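Local coordinates for protein cortical-lytic enzyme (Clostridium perfringens, PDB 5JIP) that is a glycoside hydrolase family 25 muramidase involved in hydrolysing the peptidoglycan of the spore cortex during germination, and binds a magnesium ion, at residues A42-F56 with Q88-F100. Residues are numbered along the deposited sequence; the frame is centred on the assembly and turned at random.
Sequences ASGSGTGKLRIDNKF and QADQFIDVLQQGF
Strand 42-44, turning into strand 51-52 through a beta hairpin, runs nearly antiparallel to helix 88-100, with axes 7.9 Å apart at 152°. The CB atoms of Ala42 and Ser43 point toward the helix. The helix packs on the strand, the hairpin and the start of helix 56-66, in the TIM-barrel-like domain of family 25, and strand 70-75 lies beside strand 38-44 in the sheet. Val95 CG1 meets three residues: Ala42 O at 3.4 Å, Ile52 CG1 and Phe56 CD2. Ala42 CB touches the edge of the Phe92 ring at CE1. Ser43 OG sits 3.6 Å from Phe92 CD1 and is hydrogen-bonded to His74 ND1. At the hairpin end, Leu50 and the extended Gln91 side chain lie alongside each other and point opposite ways, Leu50 CG resting 3.3 Å from Gln91 OE1. A water joins that OE1 to Ser45 OG. At the other end, Phe56 is a knob among Val95, Leu96, Gly99 and Phe100. Its CG stands anti to the backbone N (chi1 173°), which carries the ring to the helix. The ring turns its edge to the face of Phe100, offset, with planes at 76°. Because Gly99 has no side chain, Phe56 CE2 can come to 3.6 Å from Gly99 CA.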
loop_
_atom_site.group_PDB
_atom_site.type_symbol
_atom_site.label_atom_id
_atom_site.label_comp_id
_atom_site.label_asym_id
_atom_site.label_seq_id
_atom_site.Cartn_x
_atom_site.Cartn_y
_atom_site.Cartn_z
ATOM N N ALA A 42 -5.623 -23.325 -17.831
ATOM C CA ALA A 42 -5.479 -22.710 -19.143
ATOM C C ALA A 42 -4.640 -23.577 -20.052
ATOM O O ALA A 42 -5.008 -23.794 -21.210
ATOM C CB ALA A 42 -4.839 -21.333 -19.038
ATOM N N SER A 43 -3.498 -24.042 -19.548
ATOM C CA SER A 43 -2.483 -24.670 -20.385
ATOM C C SER A 43 -1.612 -25.539 -19.503
ATOM O O SER A 43 -1.702 -25.514 -18.274
ATOM C CB SER A 43 -1.614 -23.640 -21.113
ATOM O OG SER A 43 -1.034 -22.708 -20.187
ATOM N N GLY A 44 -0.747 -26.296 -20.153
ATOM C CA GLY A 44 0.152 -27.168 -19.432
ATOM C C GLY A 44 1.167 -27.778 -20.363
ATOM O O GLY A 44 0.921 -27.940 -21.558
ATOM N N SER A 45 2.334 -28.073 -19.805
ATOM C CA SER A 45 3.442 -28.676 -20.521
ATOM C C SER A 45 3.791 -30.043 -19.938
ATOM O O SER A 45 4.865 -30.588 -20.242
ATOM C CB SER A 45 4.640 -27.719 -20.471
ATOM O OG SER A 45 4.331 -26.473 -21.110
ATOM N N GLY A 46 2.901 -30.598 -19.116
ATOM C CA GLY A 46 3.155 -31.852 -18.430
ATOM C C GLY A 46 3.355 -33.036 -19.356
ATOM O O GLY A 46 4.007 -34.017 -18.977
ATOM N N THR A 47 2.799 -32.979 -20.563
ATOM C CA THR A 47 2.984 -34.068 -21.520
ATOM C C THR A 47 4.268 -33.943 -22.331
ATOM O O THR A 47 4.526 -34.817 -23.170
ATOM C CB THR A 47 1.791 -34.169 -22.501
ATOM O OG1 THR A 47 1.805 -33.062 -23.405
ATOM C CG2 THR A 47 0.466 -34.241 -21.751
ATOM N N GLY A 48 5.075 -32.889 -22.115
ATOM C CA GLY A 48 6.302 -32.663 -22.854
ATOM C C GLY A 48 6.228 -31.552 -23.878
ATOM O O GLY A 48 7.273 -31.120 -24.373
ATOM N N LYS A 49 5.030 -31.078 -24.204
ATOM C CA LYS A 49 4.845 -29.915 -25.058
ATOM C C LYS A 49 3.660 -29.117 -24.523
ATOM O O LYS A 49 2.812 -29.649 -23.803
ATOM C CB LYS A 49 4.599 -30.300 -26.522
ATOM C CG LYS A 49 3.200 -30.875 -26.826
ATOM C CD LYS A 49 2.929 -30.948 -28.347
ATOM C CE LYS A 49 1.447 -31.109 -28.646
ATOM N NZ LYS A 49 1.192 -31.967 -29.850
ATOM N N LEU A 50 3.608 -27.843 -24.906
ATOM C CA LEU A 50 2.518 -26.956 -24.511
ATOM C C LEU A 50 1.199 -27.409 -25.136
ATOM O O LEU A 50 1.089 -27.536 -26.360
ATOM C CB LEU A 50 2.842 -25.525 -24.941
ATOM C CG LEU A 50 1.953 -24.384 -24.415
ATOM C CD1 LEU A 50 0.550 -24.345 -25.029
ATOM C CD2 LEU A 50 1.847 -24.448 -22.921
ATOM N N ARG A 51 0.197 -27.647 -24.300
ATOM C CA ARG A 51 -1.159 -27.927 -24.762
ATOM C C ARG A 51 -2.138 -26.977 -24.091
ATOM O O ARG A 51 -2.172 -26.886 -22.861
ATOM C CB ARG A 51 -1.556 -29.362 -24.458
ATOM C CG ARG A 51 -0.748 -30.374 -25.235
ATOM C CD ARG A 51 -1.107 -31.784 -24.865
ATOM N NE ARG A 51 -0.607 -32.707 -25.886
ATOM C CZ ARG A 51 -0.877 -34.003 -25.918
ATOM N NH1 ARG A 51 -1.648 -34.560 -24.979
ATOM N NH2 ARG A 51 -0.368 -34.740 -26.896
ATOM N N ILE A 52 -3.000 -26.350 -24.887
ATOM C CA ILE A 52 -4.109 -25.606 -24.317
ATOM C C ILE A 52 -5.096 -26.599 -23.743
ATOM O O ILE A 52 -5.356 -27.658 -24.332
ATOM C CB ILE A 52 -4.781 -24.713 -25.375
ATOM C CG1 ILE A 52 -5.847 -23.839 -24.721
ATOM C CG2 ILE A 52 -5.476 -25.551 -26.440
ATOM C CD1 ILE A 52 -6.349 -22.708 -25.622
ATOM N N ASP A 53 -5.612 -26.301 -22.559
ATOM C CA ASP A 53 -6.636 -27.146 -21.976
ATOM C C ASP A 53 -7.870 -27.119 -22.879
ATOM O O ASP A 53 -8.268 -26.064 -23.378
ATOM C CB ASP A 53 -6.969 -26.669 -20.553
ATOM C CG ASP A 53 -8.114 -27.448 -19.931
ATOM O OD1 ASP A 53 -9.274 -27.191 -20.305
ATOM O OD2 ASP A 53 -7.869 -28.325 -19.068
ATOM N N ASN A 54 -8.454 -28.292 -23.130
ATOM C CA ASN A 54 -9.487 -28.401 -24.160
ATOM C C ASN A 54 -10.848 -27.847 -23.751
ATOM O O ASN A 54 -11.737 -27.759 -24.614
ATOM C CB ASN A 54 -9.635 -29.856 -24.586
ATOM C CG ASN A 54 -8.440 -30.325 -25.386
ATOM O OD1 ASN A 54 -8.073 -29.692 -26.381
ATOM N ND2 ASN A 54 -7.798 -31.393 -24.933
ATOM N N LYS A 55 -11.045 -27.492 -22.472
ATOM C CA LYS A 55 -12.251 -26.813 -22.031
ATOM C C LYS A 55 -12.000 -25.374 -21.591
ATOM O O LYS A 55 -12.966 -24.647 -21.331
ATOM C CB LYS A 55 -12.908 -27.584 -20.869
ATOM C CG LYS A 55 -13.530 -28.934 -21.265
ATOM C CD LYS A 55 -14.807 -28.713 -22.007
ATOM C CE LYS A 55 -15.624 -29.985 -22.039
ATOM N NZ LYS A 55 -16.885 -29.787 -22.816
ATOM N N PHE A 56 -10.741 -24.923 -21.554
ATOM C CA PHE A 56 -10.455 -23.594 -21.025
ATOM C C PHE A 56 -11.268 -22.504 -21.724
ATOM O O PHE A 56 -11.936 -21.697 -21.070
ATOM C CB PHE A 56 -8.962 -23.297 -21.119
ATOM C CG PHE A 56 -8.624 -21.885 -20.755
ATOM C CD1 PHE A 56 -9.003 -21.382 -19.524
ATOM C CD2 PHE A 56 -7.957 -21.061 -21.636
ATOM C CE1 PHE A 56 -8.749 -20.081 -19.180
ATOM C CE2 PHE A 56 -7.684 -19.757 -21.303
ATOM C CZ PHE A 56 -8.080 -19.257 -20.062
ATOM N N GLN A 88 7.516 -20.958 -21.644
ATOM C CA GLN A 88 6.245 -21.338 -21.051
ATOM C C GLN A 88 5.491 -20.120 -20.551
ATOM O O GLN A 88 4.268 -20.044 -20.715
ATOM C CB GLN A 88 6.448 -22.350 -19.940
ATOM C CG GLN A 88 6.741 -23.741 -20.504
ATOM C CD GLN A 88 7.060 -24.752 -19.452
ATOM O OE1 GLN A 88 6.319 -24.922 -18.474
ATOM N NE2 GLN A 88 8.160 -25.465 -19.657
ATOM N N ALA A 89 6.194 -19.143 -19.970
ATOM C CA ALA A 89 5.500 -17.922 -19.562
ATOM C C ALA A 89 4.873 -17.221 -20.764
ATOM O O ALA A 89 3.718 -16.773 -20.706
ATOM C CB ALA A 89 6.445 -16.971 -18.828
ATOM N N ASP A 90 5.606 -17.125 -21.874
ATOM C CA ASP A 90 5.035 -16.484 -23.051
ATOM C C ASP A 90 3.843 -17.266 -23.582
ATOM O O ASP A 90 2.875 -16.672 -24.058
ATOM C CB ASP A 90 6.087 -16.331 -24.152
ATOM C CG ASP A 90 7.076 -15.204 -23.878
ATOM O OD1 ASP A 90 6.884 -14.403 -22.933
ATOM O OD2 ASP A 90 8.061 -15.111 -24.622
ATOM N N GLN A 91 3.907 -18.603 -23.532
ATOM C CA GLN A 91 2.794 -19.419 -24.024
ATOM C C GLN A 91 1.558 -19.235 -23.159
ATOM O O GLN A 91 0.436 -19.129 -23.670
ATOM C CB GLN A 91 3.197 -20.890 -24.050
ATOM C CG GLN A 91 4.219 -21.252 -25.138
ATOM C CD GLN A 91 4.849 -22.633 -24.927
ATOM O OE1 GLN A 91 4.941 -23.119 -23.804
ATOM N NE2 GLN A 91 5.297 -23.251 -26.004
ATOM N N PHE A 92 1.753 -19.216 -21.841
ATOM C CA PHE A 92 0.662 -18.996 -20.899
ATOM C C PHE A 92 -0.001 -17.638 -21.134
ATOM O O PHE A 92 -1.235 -17.536 -21.175
ATOM C CB PHE A 92 1.234 -19.128 -19.491
ATOM C CG PHE A 92 0.220 -19.037 -18.372
ATOM C CD1 PHE A 92 -1.062 -19.560 -18.496
ATOM C CD2 PHE A 92 0.585 -18.447 -17.169
ATOM C CE1 PHE A 92 -1.955 -19.486 -17.442
ATOM C CE2 PHE A 92 -0.309 -18.374 -16.119
ATOM C CZ PHE A 92 -1.579 -18.885 -16.249
ATOM N N ILE A 93 0.806 -16.599 -21.315
ATOM C CA ILE A 93 0.309 -15.252 -21.596
ATOM C C ILE A 93 -0.582 -15.263 -22.828
ATOM O O ILE A 93 -1.627 -14.613 -22.869
ATOM C CB ILE A 93 1.500 -14.283 -21.763
ATOM C CG1 ILE A 93 2.140 -14.027 -20.405
ATOM C CG2 ILE A 93 1.068 -12.959 -22.419
ATOM C CD1 ILE A 93 3.503 -13.366 -20.490
ATOM N N ASP A 94 -0.147 -15.966 -23.867
ATOM C CA ASP A 94 -0.919 -16.089 -25.099
ATOM C C ASP A 94 -2.238 -16.807 -24.842
ATOM O O ASP A 94 -3.308 -16.303 -25.204
ATOM C CB ASP A 94 -0.036 -16.808 -26.130
ATOM C CG ASP A 94 -0.723 -17.080 -27.473
ATOM O OD1 ASP A 94 -1.873 -16.686 -27.709
ATOM O OD2 ASP A 94 -0.052 -17.724 -28.313
ATOM N N VAL A 95 -2.193 -17.961 -24.160
ATOM C CA VAL A 95 -3.427 -18.725 -23.929
ATOM C C VAL A 95 -4.405 -17.932 -23.073
ATOM O O VAL A 95 -5.607 -17.900 -23.356
ATOM C CB VAL A 95 -3.107 -20.089 -23.301
ATOM C CG1 VAL A 95 -4.381 -20.870 -22.910
ATOM C CG2 VAL A 95 -2.298 -20.894 -24.265
ATOM N N LEU A 96 -3.915 -17.299 -22.005
ATOM C CA LEU A 96 -4.799 -16.514 -21.141
ATOM C C LEU A 96 -5.616 -15.524 -21.948
ATOM O O LEU A 96 -6.829 -15.387 -21.730
ATOM C CB LEU A 96 -4.002 -15.770 -20.078
ATOM C CG LEU A 96 -3.465 -16.623 -18.935
ATOM C CD1 LEU A 96 -2.364 -15.856 -18.200
ATOM C CD2 LEU A 96 -4.536 -17.084 -17.949
ATOM N N GLN A 97 -4.963 -14.802 -22.871
ATOM C CA GLN A 97 -5.676 -13.820 -23.676
ATOM C C GLN A 97 -6.676 -14.487 -24.605
ATOM O O GLN A 97 -7.736 -13.911 -24.892
ATOM C CB GLN A 97 -4.692 -12.974 -24.462
ATOM C CG GLN A 97 -3.850 -12.117 -23.571
ATOM C CD GLN A 97 -2.781 -11.374 -24.316
ATOM O OE1 GLN A 97 -2.969 -10.237 -24.721
ATOM N NE2 GLN A 97 -1.636 -12.007 -24.478
ATOM N N GLN A 98 -6.364 -15.685 -25.099
ATOM C CA GLN A 98 -7.349 -16.394 -25.906
ATOM C C GLN A 98 -8.614 -16.654 -25.101
ATOM O O GLN A 98 -9.729 -16.596 -25.633
ATOM C CB GLN A 98 -6.776 -17.717 -26.423
ATOM C CG GLN A 98 -5.585 -17.578 -27.330
ATOM C CD GLN A 98 -5.127 -18.916 -27.889
ATOM O OE1 GLN A 98 -5.949 -19.772 -28.220
ATOM N NE2 GLN A 98 -3.831 -19.098 -27.998
ATOM N N GLY A 99 -8.464 -16.945 -23.813
ATOM C CA GLY A 99 -9.586 -17.258 -22.976
ATOM C C GLY A 99 -10.303 -16.040 -22.445
ATOM O O GLY A 99 -11.526 -16.030 -22.365
ATOM N N PHE A 100 -9.559 -15.010 -22.074
ATOM C CA PHE A 100 -10.153 -13.879 -21.384
ATOM C C PHE A 100 -10.229 -12.606 -22.214
ATOM O O PHE A 100 -10.882 -11.651 -21.776
ATOM C CB PHE A 100 -9.370 -13.575 -20.093
ATOM C CG PHE A 100 -9.470 -14.642 -19.043
ATOM C CD1 PHE A 100 -10.684 -14.929 -18.434
ATOM C CD2 PHE A 100 -8.339 -15.348 -18.651
ATOM C CE1 PHE A 100 -10.795 -15.919 -17.449
ATOM C CE2 PHE A 100 -8.426 -16.337 -17.663
ATOM C CZ PHE A 100 -9.674 -16.622 -17.047
HETATM O O HOH W 1 6.229 -25.800 -23.081
HETATM O O HOH W 2 6.254 -26.501 -26.181
#